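Local structure of FACT complex subunit POB3 (Chaetomium thermophilum var. thermophilum, 4KHB) at residues H[13-18]-H[31-36]; H[101-106]-H[129-134]; H[112-117]-H[121-126]. The protein is the N-terminal, PH-like part of a FACT subunit that probably reorganizes nucleosomes in transcription, replication and repair. One frame throughout, in Å; residues are numbered along the deposited sequence.

Contact 1: residues H[13-18]-H[31-36]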
ATOM      1  N   ILE H  13      12.075  -0.899 -15.073  1.00 20.89           N
ATOM      2  CA  ILE H  13      11.718  -0.335 -13.777  1.00 18.58           C
ATOM      3  C   ILE H  13      10.519   0.607 -13.904  1.00 20.14           C
ATOM      4  O   ILE H  13      10.457   1.420 -14.829  1.00 21.17           O
ATOM      5  CB  ILE H  13      12.912   0.418 -13.152  1.00 18.29           C
ATOM      6  CG1 ILE H  13      14.138  -0.499 -13.066  1.00 17.40           C
ATOM      7  CG2 ILE H  13      12.541   0.978 -11.783  1.00 17.04           C
ATOM      8  CD1 ILE H  13      13.911  -1.766 -12.254  1.00 16.39           C
ATOM      9  N   TYR H  14       9.568   0.493 -12.979  1.00 16.23           N
ATOM     10  CA  TYR H  14       8.401   1.369 -12.967  1.00 19.36           C
ATOM     11  C   TYR H  14       8.606   2.500 -11.964  1.00 19.16           C
ATOM     12  O   TYR H  14       9.013   2.263 -10.822  1.00 17.01           O
ATOM     13  CB  TYR H  14       7.132   0.583 -12.619  1.00 19.30           C
ATOM     14  CG  TYR H  14       6.821  -0.573 -13.545  1.00 25.76           C
ATOM     15  CD1 TYR H  14       7.359  -1.835 -13.322  1.00 24.62           C
ATOM     16  CD2 TYR H  14       5.973  -0.404 -14.631  1.00 24.65           C
ATOM     17  CE1 TYR H  14       7.067  -2.894 -14.161  1.00 21.82           C
ATOM     18  CE2 TYR H  14       5.675  -1.456 -15.473  1.00 23.89           C
ATOM     19  CZ  TYR H  14       6.225  -2.696 -15.235  1.00 23.31           C
ATOM     20  OH  TYR H  14       5.931  -3.746 -16.074  1.00 25.70           O
ATOM     21  N   LEU H  15       8.330   3.728 -12.393  1.00 16.83           N
ATOM     22  CA  LEU H  15       8.487   4.888 -11.522  1.00 20.35           C
ATOM     23  C   LEU H  15       7.121   5.364 -11.031  1.00 17.23           C
ATOM     24  O   LEU H  15       6.266   5.751 -11.832  1.00 16.80           O
ATOM     25  CB  LEU H  15       9.245   6.005 -12.259  1.00 17.56           C
ATOM     26  CG  LEU H  15       9.467   7.399 -11.657  1.00 27.41           C
ATOM     27  CD1 LEU H  15       8.353   8.361 -12.048  1.00 25.12           C
ATOM     28  CD2 LEU H  15       9.623   7.348 -10.141  1.00 20.71           C
ATOM     29  N   ASP H  16       6.946   5.351  -9.708  1.00 16.07           N
ATOM     30  CA  ASP H  16       5.711   5.803  -9.057  1.00 16.96           C
ATOM     31  C   ASP H  16       4.434   5.201  -9.649  1.00 16.69           C
ATOM     32  O   ASP H  16       3.514   5.924 -10.035  1.00 17.97           O
ATOM     33  CB  ASP H  16       5.636   7.335  -9.035  1.00 12.49           C
ATOM     34  CG  ASP H  16       6.571   7.948  -8.005  1.00 17.59           C
ATOM     35  OD1 ASP H  16       6.928   7.248  -7.030  1.00 19.27           O
ATOM     36  OD2 ASP H  16       6.954   9.125  -8.172  1.00 31.59           O
ATOM     37  N   LEU H  17       4.405   3.872  -9.728  1.00 18.02           N
ATOM     38  CA  LEU H  17       3.257   3.125 -10.245  1.00 20.57           C
ATOM     39  C   LEU H  17       2.984   3.455 -11.704  1.00 22.11           C
ATOM     40  O   LEU H  17       1.831   3.470 -12.141  1.00 22.23           O
ATOM     41  CB  LEU H  17       1.995   3.340  -9.393  1.00 17.97           C
ATOM     42  CG  LEU H  17       2.141   3.190  -7.878  1.00 21.01           C
ATOM     43  CD1 LEU H  17       0.782   3.083  -7.200  1.00 23.26           C
ATOM     44  CD2 LEU H  17       3.006   2.001  -7.541  1.00 22.30           C
ATOM     45  N   SER H  18       4.049   3.721 -12.453  1.00 21.22           N
ATOM     46  CA  SER H  18       3.916   3.956 -13.880  1.00 21.79           C
ATOM     47  C   SER H  18       3.349   2.710 -14.541  1.00 28.97           C
ATOM     48  O   SER H  18       3.667   1.584 -14.155  1.00 27.28           O
ATOM     49  CB  SER H  18       5.266   4.322 -14.502  1.00 20.44           C
ATOM     50  OG  SER H  18       6.175   3.239 -14.436  1.00 17.81           O
ATOM     51  N   LEU H  31      19.742  10.490  -9.610  1.00 27.95           N
ATOM     52  CA  LEU H  31      19.156   9.429 -10.431  1.00 29.71           C
ATOM     53  C   LEU H  31      18.233   9.967 -11.522  1.00 31.69           C
ATOM     54  O   LEU H  31      17.592  11.011 -11.360  1.00 34.51           O
ATOM     55  CB  LEU H  31      18.484   8.343  -9.566  1.00 28.27           C
ATOM     56  CG  LEU H  31      16.982   8.018  -9.436  1.00 31.34           C
ATOM     57  CD1 LEU H  31      16.162   9.205  -8.985  1.00 29.33           C
ATOM     58  CD2 LEU H  31      16.372   7.390 -10.692  1.00 35.03           C
ATOM     59  N   GLY H  32      18.170   9.233 -12.628  1.00 27.93           N
ATOM     60  CA  GLY H  32      17.292   9.580 -13.725  1.00 23.75           C
ATOM     61  C   GLY H  32      16.540   8.362 -14.214  1.00 24.30           C
ATOM     62  O   GLY H  32      17.091   7.259 -14.300  1.00 24.19           O
ATOM     63  N   TRP H  33      15.276   8.574 -14.555  1.00 24.46           N
ATOM     64  CA  TRP H  33      14.425   7.523 -15.083  1.00 24.04           C
ATOM     65  C   TRP H  33      13.826   7.983 -16.403  1.00 27.35           C
ATOM     66  O   TRP H  33      13.389   9.130 -16.528  1.00 29.50           O
ATOM     67  CB  TRP H  33      13.330   7.168 -14.077  1.00 21.40           C
ATOM     68  CG  TRP H  33      12.430   6.074 -14.541  1.00 21.39           C
ATOM     69  CD1 TRP H  33      12.631   4.731 -14.414  1.00 19.12           C
ATOM     70  CD2 TRP H  33      11.163   6.233 -15.186  1.00 18.09           C
ATOM     71  NE1 TRP H  33      11.571   4.042 -14.956  1.00 18.87           N
ATOM     72  CE2 TRP H  33      10.655   4.943 -15.435  1.00 18.97           C
ATOM     73  CE3 TRP H  33      10.411   7.342 -15.583  1.00 18.38           C
ATOM     74  CZ2 TRP H  33       9.426   4.734 -16.063  1.00 18.18           C
ATOM     75  CZ3 TRP H  33       9.195   7.133 -16.204  1.00 16.59           C
ATOM     76  CH2 TRP H  33       8.713   5.841 -16.438  1.00 17.08           C
ATOM     77  N   LYS H  34      13.800   7.086 -17.383  1.00 26.24           N
ATOM     78  CA  LYS H  34      13.298   7.422 -18.706  1.00 29.94           C
ATOM     79  C   LYS H  34      12.363   6.299 -19.143  1.00 30.28           C
ATOM     80  O   LYS H  34      12.763   5.135 -19.212  1.00 31.06           O
ATOM     81  CB  LYS H  34      14.469   7.609 -19.683  1.00 36.02           C
ATOM     82  CG  LYS H  34      14.272   7.059 -21.090  1.00 49.18           C
ATOM     83  CD  LYS H  34      14.542   8.136 -22.135  1.00 44.63           C
ATOM     84  CE  LYS H  34      15.973   8.664 -22.004  1.00 41.22           C
ATOM     85  NZ  LYS H  34      16.644   8.889 -23.314  1.00 32.89           N
ATOM     86  N   PRO H  35      11.100   6.657 -19.421  1.00 36.62           N
ATOM     87  CA  PRO H  35      10.033   5.735 -19.827  1.00 30.10           C
ATOM     88  C   PRO H  35      10.237   5.173 -21.221  1.00 38.62           C
ATOM     89  O   PRO H  35      10.890   5.813 -22.048  1.00 40.74           O
ATOM     90  CB  PRO H  35       8.769   6.605 -19.815  1.00 29.77           C
ATOM     91  CG  PRO H  35       9.220   8.008 -19.772  1.00 33.85           C
ATOM     92  CD  PRO H  35      10.662   8.065 -19.392  1.00 34.36           C
ATOM     93  N   VAL H  36       9.702   3.981 -21.470  1.00 37.64           N
ATOM     94  CA  VAL H  36       9.709   3.439 -22.818  1.00 41.73           C
ATOM     95  C   VAL H  36       8.809   4.360 -23.633  1.00 47.90           C
ATOM     96  O   VAL H  36       7.583   4.328 -23.510  1.00 55.10           O
ATOM     97  CB  VAL H  36       9.209   1.972 -22.877  1.00 41.59           C
ATOM     98  CG1 VAL H  36       8.712   1.622 -24.273  1.00 48.79           C
ATOM     99  CG2 VAL H  36      10.320   1.021 -22.488  1.00 33.47           C
TER
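Trp-33 carries this contact, reaching from strand 31-35 to Ile-13, Leu-15 and Ser-18 of the segment 13-18. The strands 13-15 and 31-35 cross at 100° with their axes 8.2 Å apart, and the Trp-33 side chain spans the gap. Leu-31, two residues before the tryptophan, packs on Cys-24, Phe-26, Phe-42 and Leu-44 within its own sheet. At Trp-33 the CG stands anti to the backbone N (chi1 -179°), which carries the indole across to the other strand. Its pyrrole edge meets Ile-13: NE1 donates to Ile-13 O over 2.9 Å, at an N-H...O angle of 152°. The oxygen lies near the ring plane, whereas the donor sits well above the plane of the Ile-13 carbonyl. One face of the indole is covered by Leu-15, whose CB makes a CH-pi contact 3.6 Å from the centroid of the Trp-33 six-membered ring; Leu-15 CG lies 4.0 Å from Trp-33 CE3. Ser-18 OG comes obliquely to within 3.9 Å of Trp-33 CZ2. That hydroxyl also accepts a weak bond from Leu-15 N and is bonded to Glu-20 O. Further along, Pro-35 N lies over the opposite face, toward the rim. The indole thus bridges two sheets of the PH-like domain, the strand 13-15 pairing with 72-78 and 31-35 with 22-27 and 42-45. Its buried N-H is satisfied by a main-chain oxygen, a bond that asks nothing of the Ile-13 side chain, while Leu-15 and the NE1 bond together limit rotation of the ring.

Contact 2: residues H[101-106]-H[129-134]. With SO4 (sulfate ion), chain P.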
ATOM      1  N   LYS H 101      13.390  -3.507   4.568  1.00 13.14           N
ATOM      2  CA  LYS H 101      12.167  -3.178   5.288  1.00 11.49           C
ATOM      3  C   LYS H 101      11.066  -4.180   4.980  1.00 13.08           C
ATOM      4  O   LYS H 101      10.295  -3.986   4.038  1.00 15.00           O
ATOM      5  CB  LYS H 101      11.707  -1.770   4.901  1.00 19.76           C
ATOM      6  CG  LYS H 101      10.665  -1.167   5.836  1.00 19.30           C
ATOM      7  CD  LYS H 101      11.290  -0.697   7.142  1.00 20.73           C
ATOM      8  CE  LYS H 101      10.492   0.446   7.757  1.00 28.22           C
ATOM      9  NZ  LYS H 101      11.055   0.883   9.067  1.00 38.04           N
ATOM     10  N   GLU H 102      10.994  -5.250   5.770  1.00 10.57           N
ATOM     11  CA  GLU H 102       9.937  -6.243   5.595  1.00 12.03           C
ATOM     12  C   GLU H 102       8.576  -5.670   5.952  1.00 12.21           C
ATOM     13  O   GLU H 102       8.435  -4.923   6.925  1.00  8.42           O
ATOM     14  CB  GLU H 102      10.182  -7.487   6.456  1.00 11.28           C
ATOM     15  CG  GLU H 102      11.149  -8.505   5.868  1.00 18.33           C
ATOM     16  CD  GLU H 102      11.112  -9.827   6.616  1.00 22.82           C
ATOM     17  OE1 GLU H 102      10.028 -10.202   7.111  1.00 22.99           O
ATOM     18  OE2 GLU H 102      12.161 -10.499   6.696  1.00 24.74           O
ATOM     19  N   HIS H 103       7.575  -6.027   5.157  1.00 10.56           N
ATOM     20  CA  HIS H 103       6.200  -5.665   5.464  1.00  9.42           C
ATOM     21  C   HIS H 103       5.465  -6.827   6.127  1.00  7.22           C
ATOM     22  O   HIS H 103       5.821  -7.993   5.925  1.00  9.90           O
ATOM     23  CB  HIS H 103       5.478  -5.192   4.200  1.00  7.98           C
ATOM     24  CG  HIS H 103       5.894  -3.826   3.749  1.00 10.73           C
ATOM     25  ND1 HIS H 103       7.158  -3.547   3.277  1.00 11.37           N
ATOM     26  CD2 HIS H 103       5.212  -2.657   3.710  1.00 12.46           C
ATOM     27  CE1 HIS H 103       7.235  -2.267   2.959  1.00 12.86           C
ATOM     28  NE2 HIS H 103       6.067  -1.704   3.212  1.00 13.27           N
ATOM     29  N   SER H 104       4.440  -6.504   6.913  1.00  8.47           N
ATOM     30  CA  SER H 104       3.663  -7.515   7.630  1.00  7.65           C
ATOM     31  C   SER H 104       2.756  -8.290   6.676  1.00  8.41           C
ATOM     32  O   SER H 104       2.127  -7.701   5.794  1.00  6.31           O
ATOM     33  CB  SER H 104       2.832  -6.860   8.739  1.00  7.14           C
ATOM     34  OG  SER H 104       2.084  -7.828   9.452  1.00  8.76           O
ATOM     35  N   LEU H 105       2.700  -9.610   6.844  1.00  9.53           N
ATOM     36  CA  LEU H 105       1.891 -10.446   5.961  1.00  8.37           C
ATOM     37  C   LEU H 105       0.790 -11.238   6.676  1.00 10.16           C
ATOM     38  O   LEU H 105       0.138 -12.082   6.057  1.00 12.95           O
ATOM     39  CB  LEU H 105       2.800 -11.418   5.196  1.00  9.26           C
ATOM     40  CG  LEU H 105       3.801 -10.819   4.201  1.00 11.98           C
ATOM     41  CD1 LEU H 105       4.676 -11.904   3.598  1.00 16.15           C
ATOM     42  CD2 LEU H 105       3.083 -10.049   3.110  1.00  8.16           C
ATOM     43  N   ARG H 106       0.573 -10.973   7.964  1.00  8.15           N
ATOM     44  CA  ARG H 106      -0.417 -11.743   8.725  1.00 14.06           C
ATOM     45  C   ARG H 106      -1.867 -11.369   8.405  1.00  8.61           C
ATOM     46  O   ARG H 106      -2.790 -12.140   8.680  1.00  9.30           O
ATOM     47  CB  ARG H 106      -0.133 -11.784  10.237  1.00 13.04           C
ATOM     48  CG  ARG H 106       0.242 -10.476  10.904  1.00  9.73           C
ATOM     49  CD  ARG H 106       1.512 -10.667  11.731  1.00 16.52           C
ATOM     50  NE  ARG H 106       1.345 -10.393  13.158  1.00 22.64           N
ATOM     51  CZ  ARG H 106       2.076 -10.959  14.115  1.00 20.84           C
ATOM     52  NH1 ARG H 106       3.027 -11.832  13.803  1.00 14.77           N
ATOM     53  NH2 ARG H 106       1.864 -10.653  15.386  1.00 16.03           N
ATOM     54  N   ALA H 129       2.228  -2.525   7.252  1.00  9.30           N
ATOM     55  CA  ALA H 129       1.319  -3.271   6.396  1.00 11.91           C
ATOM     56  C   ALA H 129       1.144  -2.509   5.090  1.00  7.08           C
ATOM     57  O   ALA H 129       1.135  -3.100   4.006  1.00 11.04           O
ATOM     58  CB  ALA H 129      -0.024  -3.472   7.081  1.00  4.98           C
ATOM     59  N   PHE H 130       1.001  -1.190   5.208  1.00  6.90           N
ATOM     60  CA  PHE H 130       0.908  -0.307   4.046  1.00 13.54           C
ATOM     61  C   PHE H 130       1.292   1.141   4.363  1.00 11.82           C
ATOM     62  O   PHE H 130       1.329   1.544   5.528  1.00 10.77           O
ATOM     63  CB  PHE H 130      -0.485  -0.376   3.417  1.00  9.32           C
ATOM     64  CG  PHE H 130      -1.595   0.039   4.339  1.00  8.82           C
ATOM     65  CD1 PHE H 130      -2.063   1.346   4.342  1.00  8.13           C
ATOM     66  CD2 PHE H 130      -2.186  -0.885   5.189  1.00  7.50           C
ATOM     67  CE1 PHE H 130      -3.095   1.727   5.182  1.00 10.22           C
ATOM     68  CE2 PHE H 130      -3.217  -0.515   6.032  1.00  4.16           C
ATOM     69  CZ  PHE H 130      -3.673   0.795   6.029  1.00  4.89           C
ATOM     70  N   GLU H 131       1.574   1.918   3.321  1.00 10.23           N
ATOM     71  CA  GLU H 131       1.979   3.311   3.480  1.00 13.71           C
ATOM     72  C   GLU H 131       1.173   4.211   2.548  1.00 12.86           C
ATOM     73  O   GLU H 131       0.902   3.841   1.402  1.00 14.94           O
ATOM     74  CB  GLU H 131       3.471   3.468   3.172  1.00 12.71           C
ATOM     75  CG  GLU H 131       4.394   2.652   4.062  1.00 21.29           C
ATOM     76  CD  GLU H 131       4.938   1.429   3.354  1.00 22.36           C
ATOM     77  OE1 GLU H 131       4.347   1.028   2.330  1.00 24.38           O
ATOM     78  OE2 GLU H 131       5.955   0.873   3.817  1.00 27.82           O
ATOM     79  N   ILE H 132       0.786   5.383   3.042  1.00 10.78           N
ATOM     80  CA  ILE H 132       0.081   6.368   2.223  1.00 10.16           C
ATOM     81  C   ILE H 132       0.843   7.691   2.197  1.00 10.27           C
ATOM     82  O   ILE H 132       0.938   8.381   3.214  1.00  8.01           O
ATOM     83  CB  ILE H 132      -1.341   6.619   2.745  1.00 12.13           C
ATOM     84  CG1 ILE H 132      -2.139   5.317   2.725  1.00 14.76           C
ATOM     85  CG2 ILE H 132      -2.056   7.646   1.880  1.00  5.71           C
ATOM     86  CD1 ILE H 132      -3.022   5.119   3.929  1.00 21.21           C
ATOM     87  N   PRO H 133       1.401   8.040   1.026  1.00 12.53           N
ATOM     88  CA  PRO H 133       2.130   9.303   0.851  1.00 12.50           C
ATOM     89  C   PRO H 133       1.197  10.500   0.985  1.00  9.31           C
ATOM     90  O   PRO H 133       0.079  10.454   0.469  1.00  9.58           O
ATOM     91  CB  PRO H 133       2.681   9.208  -0.582  1.00  9.99           C
ATOM     92  CG  PRO H 133       2.541   7.774  -0.982  1.00 14.73           C
ATOM     93  CD  PRO H 133       1.407   7.209  -0.190  1.00 11.86           C
ATOM     94  N   TYR H 134       1.646  11.539   1.686  1.00 10.04           N
ATOM     95  CA  TYR H 134       0.839  12.734   1.927  1.00 10.90           C
ATOM     96  C   TYR H 134       0.394  13.407   0.627  1.00 10.25           C
ATOM     97  O   TYR H 134      -0.689  13.992   0.559  1.00 13.96           O
ATOM     98  CB  TYR H 134       1.614  13.723   2.807  1.00  9.02           C
ATOM     99  CG  TYR H 134       1.894  13.205   4.205  1.00  8.74           C
ATOM    100  CD1 TYR H 134       1.017  12.325   4.826  1.00 10.10           C
ATOM    101  CD2 TYR H 134       3.042  13.580   4.890  1.00  9.36           C
ATOM    102  CE1 TYR H 134       1.267  11.845   6.092  1.00 11.38           C
ATOM    103  CE2 TYR H 134       3.303  13.101   6.160  1.00  9.45           C
ATOM    104  CZ  TYR H 134       2.409  12.234   6.754  1.00 11.92           C
ATOM    105  OH  TYR H 134       2.652  11.746   8.018  1.00 12.37           O
TER
HETATM  106  S   SO4 P 201       4.720 -10.291  10.091  1.00 12.86           S
HETATM  107  O1  SO4 P 201       4.948 -11.243  11.167  1.00  7.42           O
HETATM  108  O2  SO4 P 201       5.992  -9.812   9.571  1.00 10.72           O
HETATM  109  O3  SO4 P 201       3.974 -10.938   9.024  1.00 10.69           O
HETATM  110  O4  SO4 P 201       3.957  -9.160  10.593  1.00 12.72           O
HETATM  111  O   HOH W   1       1.782  -5.941   3.721  1.00  8.97           O
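His-103 and Glu-131 meet because each places its CG anti to its own carbonyl carbon (chi1 -74° and -60°), and a bend at chi2 of Glu-131 then swings the carboxylate to the imidazole. The two side chains approach from opposite directions, their flat groups 77° apart. His-103 NE2 donates to Glu-131 OE2 over 2.6 Å; the bond is somewhat bent, uses the syn side of the carboxylate oxygen and is tilted from both planes. This His-carboxylate hydrogen bond ties the loop after strand 98-100 to the sheet of strand 127-133. On the other side of the ring, ND1 gives a weak bond, 3.3 Å, to Lys-101 O, which helps fix the ring's rotation. Lys-64 and Arg-43 of the SPT16D chain are weak, distant ion-pair partners of Glu-131, and that arginine also packs on His-103. Between the backbones, water 1 donates to Ser-104 O (2.7 Å) and to Ala-129 O (2.9 Å), bridging the two segments. Next to this the loop holds a sulfate, probably from the crystallisation liquor: Ser-104 OG binds O4 at 2.6 Å, Leu-105 N reaches O3 at 2.9 Å, and Arg-106 NH1 adds a weak bond to O1, with Arg-127 as a further donor. The segment 101-106 leads toward strand 112-115, while the chain turns a corner at Ala-129 within strand 127-133. That strand pairs with 119-124, and its Phe-130 packs on Phe-183 of strand 177-184 and on Val-45 of the SPT16D chain, which also bonds to the backbone of Leu-105 and Arg-106.

Contact 3: residues H[112-117]-H[121-126]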
ATOM      1  N   LYS H 112      -0.716   0.351  14.737  1.00  7.93           N
ATOM      2  CA  LYS H 112      -0.431   1.766  14.946  1.00 14.60           C
ATOM      3  C   LYS H 112      -0.406   2.539  13.628  1.00 12.49           C
ATOM      4  O   LYS H 112       0.335   2.191  12.706  1.00 12.38           O
ATOM      5  CB  LYS H 112       0.909   1.926  15.666  1.00 16.51           C
ATOM      6  CG  LYS H 112       0.876   1.549  17.139  1.00 21.50           C
ATOM      7  CD  LYS H 112       0.031   2.511  17.953  1.00 25.25           C
ATOM      8  CE  LYS H 112      -0.518   1.838  19.204  1.00 27.39           C
ATOM      9  NZ  LYS H 112       0.517   1.033  19.909  1.00 37.65           N
ATOM     10  N   ALA H 113      -1.215   3.589  13.544  1.00 11.02           N
ATOM     11  CA  ALA H 113      -1.151   4.505  12.411  1.00 14.38           C
ATOM     12  C   ALA H 113      -0.232   5.660  12.784  1.00 19.26           C
ATOM     13  O   ALA H 113      -0.561   6.466  13.658  1.00 21.80           O
ATOM     14  CB  ALA H 113      -2.532   5.016  12.057  1.00  9.21           C
ATOM     15  N   GLU H 114       0.918   5.739  12.124  1.00 11.12           N
ATOM     16  CA  GLU H 114       1.921   6.725  12.498  1.00 16.02           C
ATOM     17  C   GLU H 114       2.149   7.758  11.400  1.00 13.83           C
ATOM     18  O   GLU H 114       2.441   7.410  10.254  1.00 11.55           O
ATOM     19  CB  GLU H 114       3.236   6.027  12.872  1.00 19.23           C
ATOM     20  CG  GLU H 114       3.049   4.682  13.569  1.00 28.62           C
ATOM     21  CD  GLU H 114       4.075   4.432  14.661  1.00 36.82           C
ATOM     22  OE1 GLU H 114       4.381   5.377  15.418  1.00 40.17           O
ATOM     23  OE2 GLU H 114       4.571   3.291  14.766  1.00 30.67           O
ATOM     24  N   PHE H 115       2.022   9.030  11.763  1.00 15.85           N
ATOM     25  CA  PHE H 115       2.263  10.120  10.827  1.00 16.02           C
ATOM     26  C   PHE H 115       3.737  10.490  10.786  1.00 13.76           C
ATOM     27  O   PHE H 115       4.242  11.207  11.658  1.00 14.29           O
ATOM     28  CB  PHE H 115       1.420  11.339  11.202  1.00 16.69           C
ATOM     29  CG  PHE H 115      -0.048  11.168  10.921  1.00 15.45           C
ATOM     30  CD1 PHE H 115      -0.888  10.580  11.858  1.00 12.10           C
ATOM     31  CD2 PHE H 115      -0.591  11.603   9.718  1.00 11.65           C
ATOM     32  CE1 PHE H 115      -2.240  10.422  11.599  1.00 11.22           C
ATOM     33  CE2 PHE H 115      -1.941  11.450   9.452  1.00 12.81           C
ATOM     34  CZ  PHE H 115      -2.767  10.858  10.394  1.00 12.11           C
ATOM     35  N   GLY H 116       4.422   9.994   9.760  1.00 13.71           N
ATOM     36  CA  GLY H 116       5.832  10.275   9.584  1.00  9.59           C
ATOM     37  C   GLY H 116       6.085  11.551   8.807  1.00 10.66           C
ATOM     38  O   GLY H 116       5.221  12.422   8.720  1.00 17.18           O
ATOM     39  N   LYS H 117       7.283  11.649   8.244  1.00 11.84           N
ATOM     40  CA  LYS H 117       7.725  12.828   7.513  1.00 11.63           C
ATOM     41  C   LYS H 117       7.036  12.987   6.158  1.00 15.80           C
ATOM     42  O   LYS H 117       6.650  14.095   5.774  1.00 15.20           O
ATOM     43  CB  LYS H 117       9.242  12.756   7.338  1.00 13.75           C
ATOM     44  CG  LYS H 117       9.862  13.904   6.569  1.00 17.17           C
ATOM     45  CD  LYS H 117      11.375  13.760   6.588  1.00 26.34           C
ATOM     46  CE  LYS H 117      12.057  14.874   5.828  1.00 20.78           C
ATOM     47  NZ  LYS H 117      13.541  14.744   5.871  1.00 18.98           N
ATOM     48  N   THR H 121       1.848   5.751   7.881  1.00  9.38           N
ATOM     49  CA  THR H 121       2.155   4.325   7.897  1.00  7.92           C
ATOM     50  C   THR H 121       1.261   3.605   8.898  1.00  9.13           C
ATOM     51  O   THR H 121       1.057   4.090  10.013  1.00 10.32           O
ATOM     52  CB  THR H 121       3.630   4.085   8.285  1.00  8.69           C
ATOM     53  OG1 THR H 121       4.494   4.703   7.321  1.00  9.43           O
ATOM     54  CG2 THR H 121       3.940   2.596   8.352  1.00  6.48           C
ATOM     55  N   PHE H 122       0.730   2.451   8.502  1.00  6.13           N
ATOM     56  CA  PHE H 122       0.024   1.584   9.437  1.00  6.40           C
ATOM     57  C   PHE H 122       0.898   0.384   9.785  1.00  8.56           C
ATOM     58  O   PHE H 122       1.143  -0.486   8.942  1.00  9.51           O
ATOM     59  CB  PHE H 122      -1.324   1.132   8.873  1.00  3.23           C
ATOM     60  CG  PHE H 122      -2.219   0.489   9.894  1.00  5.08           C
ATOM     61  CD1 PHE H 122      -2.928   1.268  10.799  1.00  5.54           C
ATOM     62  CD2 PHE H 122      -2.350  -0.892   9.951  1.00  4.51           C
ATOM     63  CE1 PHE H 122      -3.751   0.682  11.745  1.00 10.07           C
ATOM     64  CE2 PHE H 122      -3.171  -1.486  10.893  1.00  6.56           C
ATOM     65  CZ  PHE H 122      -3.873  -0.697  11.791  1.00  7.25           C
ATOM     66  N   ASN H 123       1.360   0.343  11.031  1.00  6.75           N
ATOM     67  CA  ASN H 123       2.289  -0.688  11.472  1.00  9.91           C
ATOM     68  C   ASN H 123       1.584  -1.804  12.238  1.00  8.04           C
ATOM     69  O   ASN H 123       0.733  -1.542  13.093  1.00  7.73           O
ATOM     70  CB  ASN H 123       3.397  -0.076  12.342  1.00 11.17           C
ATOM     71  CG  ASN H 123       4.435   0.680  11.527  1.00 12.87           C
ATOM     72  OD1 ASN H 123       4.989   0.149  10.566  1.00 15.14           O
ATOM     73  ND2 ASN H 123       4.710   1.919  11.916  1.00 18.77           N
ATOM     74  N   VAL H 124       1.945  -3.046  11.925  1.00  5.98           N
ATOM     75  CA  VAL H 124       1.448  -4.210  12.650  1.00  7.76           C
ATOM     76  C   VAL H 124       2.609  -4.827  13.415  1.00  7.42           C
ATOM     77  O   VAL H 124       3.493  -5.443  12.813  1.00  0.00           O
ATOM     78  CB  VAL H 124       0.848  -5.257  11.692  1.00  5.64           C
ATOM     79  CG1 VAL H 124       0.408  -6.496  12.456  1.00  9.15           C
ATOM     80  CG2 VAL H 124      -0.324  -4.666  10.936  1.00  8.69           C
ATOM     81  N   GLN H 125       2.601  -4.656  14.737  1.00  5.76           N
ATOM     82  CA  GLN H 125       3.734  -5.028  15.589  1.00  8.15           C
ATOM     83  C   GLN H 125       5.056  -4.487  15.045  1.00  9.34           C
ATOM     84  O   GLN H 125       6.039  -5.223  14.912  1.00  8.08           O
ATOM     85  CB  GLN H 125       3.799  -6.543  15.803  1.00  7.99           C
ATOM     86  CG  GLN H 125       2.747  -7.052  16.786  1.00  9.73           C
ATOM     87  CD  GLN H 125       3.036  -6.626  18.216  1.00 17.21           C
ATOM     88  OE1 GLN H 125       4.191  -6.577  18.643  1.00 14.32           O
ATOM     89  NE2 GLN H 125       1.984  -6.306  18.960  1.00 13.48           N
ATOM     90  N   ASN H 126       5.041  -3.197  14.716  1.00  7.73           N
ATOM     91  CA  ASN H 126       6.217  -2.447  14.269  1.00 10.12           C
ATOM     92  C   ASN H 126       6.732  -2.791  12.867  1.00  6.82           C
ATOM     93  O   ASN H 126       7.849  -2.424  12.503  1.00  4.81           O
ATOM     94  CB  ASN H 126       7.342  -2.491  15.309  1.00  7.94           C
ATOM     95  CG  ASN H 126       7.209  -1.397  16.353  1.00 22.00           C
ATOM     96  OD1 ASN H 126       7.429  -0.221  16.064  1.00 23.54           O
ATOM     97  ND2 ASN H 126       6.850  -1.781  17.573  1.00 21.93           N
TER
HETATM   98  O   HOH W   2       5.282   6.928   8.293  1.00 10.13           O
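Strands 112-115 and 119-124 run antiparallel, joined by four backbone bonds in the hydrogen-bonded pairs Lys-112/Asn-123 and Glu-114/Thr-121, with Ala-113/Phe-122 as the non-hydrogen-bonded pair between them; Asn-123 N to Lys-112 O and Glu-114 N to Thr-121 O are both 2.7 Å long. On the face carrying Glu-114, Thr-121 and Asn-123, Asn-123 ND2 donates to Glu-114 OE2 over 3.2 Å. The amide and carboxylate planes stand 87° apart, and the oxygen is met on its anti side. The amide reaches it with CG beside the backbone N of Asn-123 (chi1 -76°), while ND2 also lies 3.6 Å from Glu-114 CG. Without the amide, as with an alanine here, the Glu-114 carboxylate would probably lose this mate and be freer to turn. Water 2 sits 2.6 Å from Thr-121 OG1 and gives a weak bond to Glu-114 O. On the other face, Ala-113 CB touches the edge of the Phe-122 ring, 4.0 Å from CD1. The hairpin forms two strands of a three-stranded antiparallel sheet: 119-124 is the middle strand, flanked by 127-133, while on 112-115 the backbone N of Ala-113 bonds to His-91 of the SPT16D chain.

Contacts 2 and 3 share one sheet, their centres 8 Å apart. Ala-129 N lies 2.9 Å from Phe-122 O, a probable hydrogen bond where strands 119-124 and 127-133 pair, and Tyr-134 OH lies 2.7 Å from Gly-116 O at the far end of the segment 129-134. Contact 1 stands apart on the opposite side of the chain's centre, about 21 Å from contact 2 and 27 Å from contact 3 between centres; nearest atoms are about 7 Å and 14 Å apart. It belongs to the first PH-like domain, contact 3 to the SSRP1-family region. The sulfate belongs to contact 2. The SPT16D chain packs against contacts 2 and 3 and, near contact 1, meets only Leu-17.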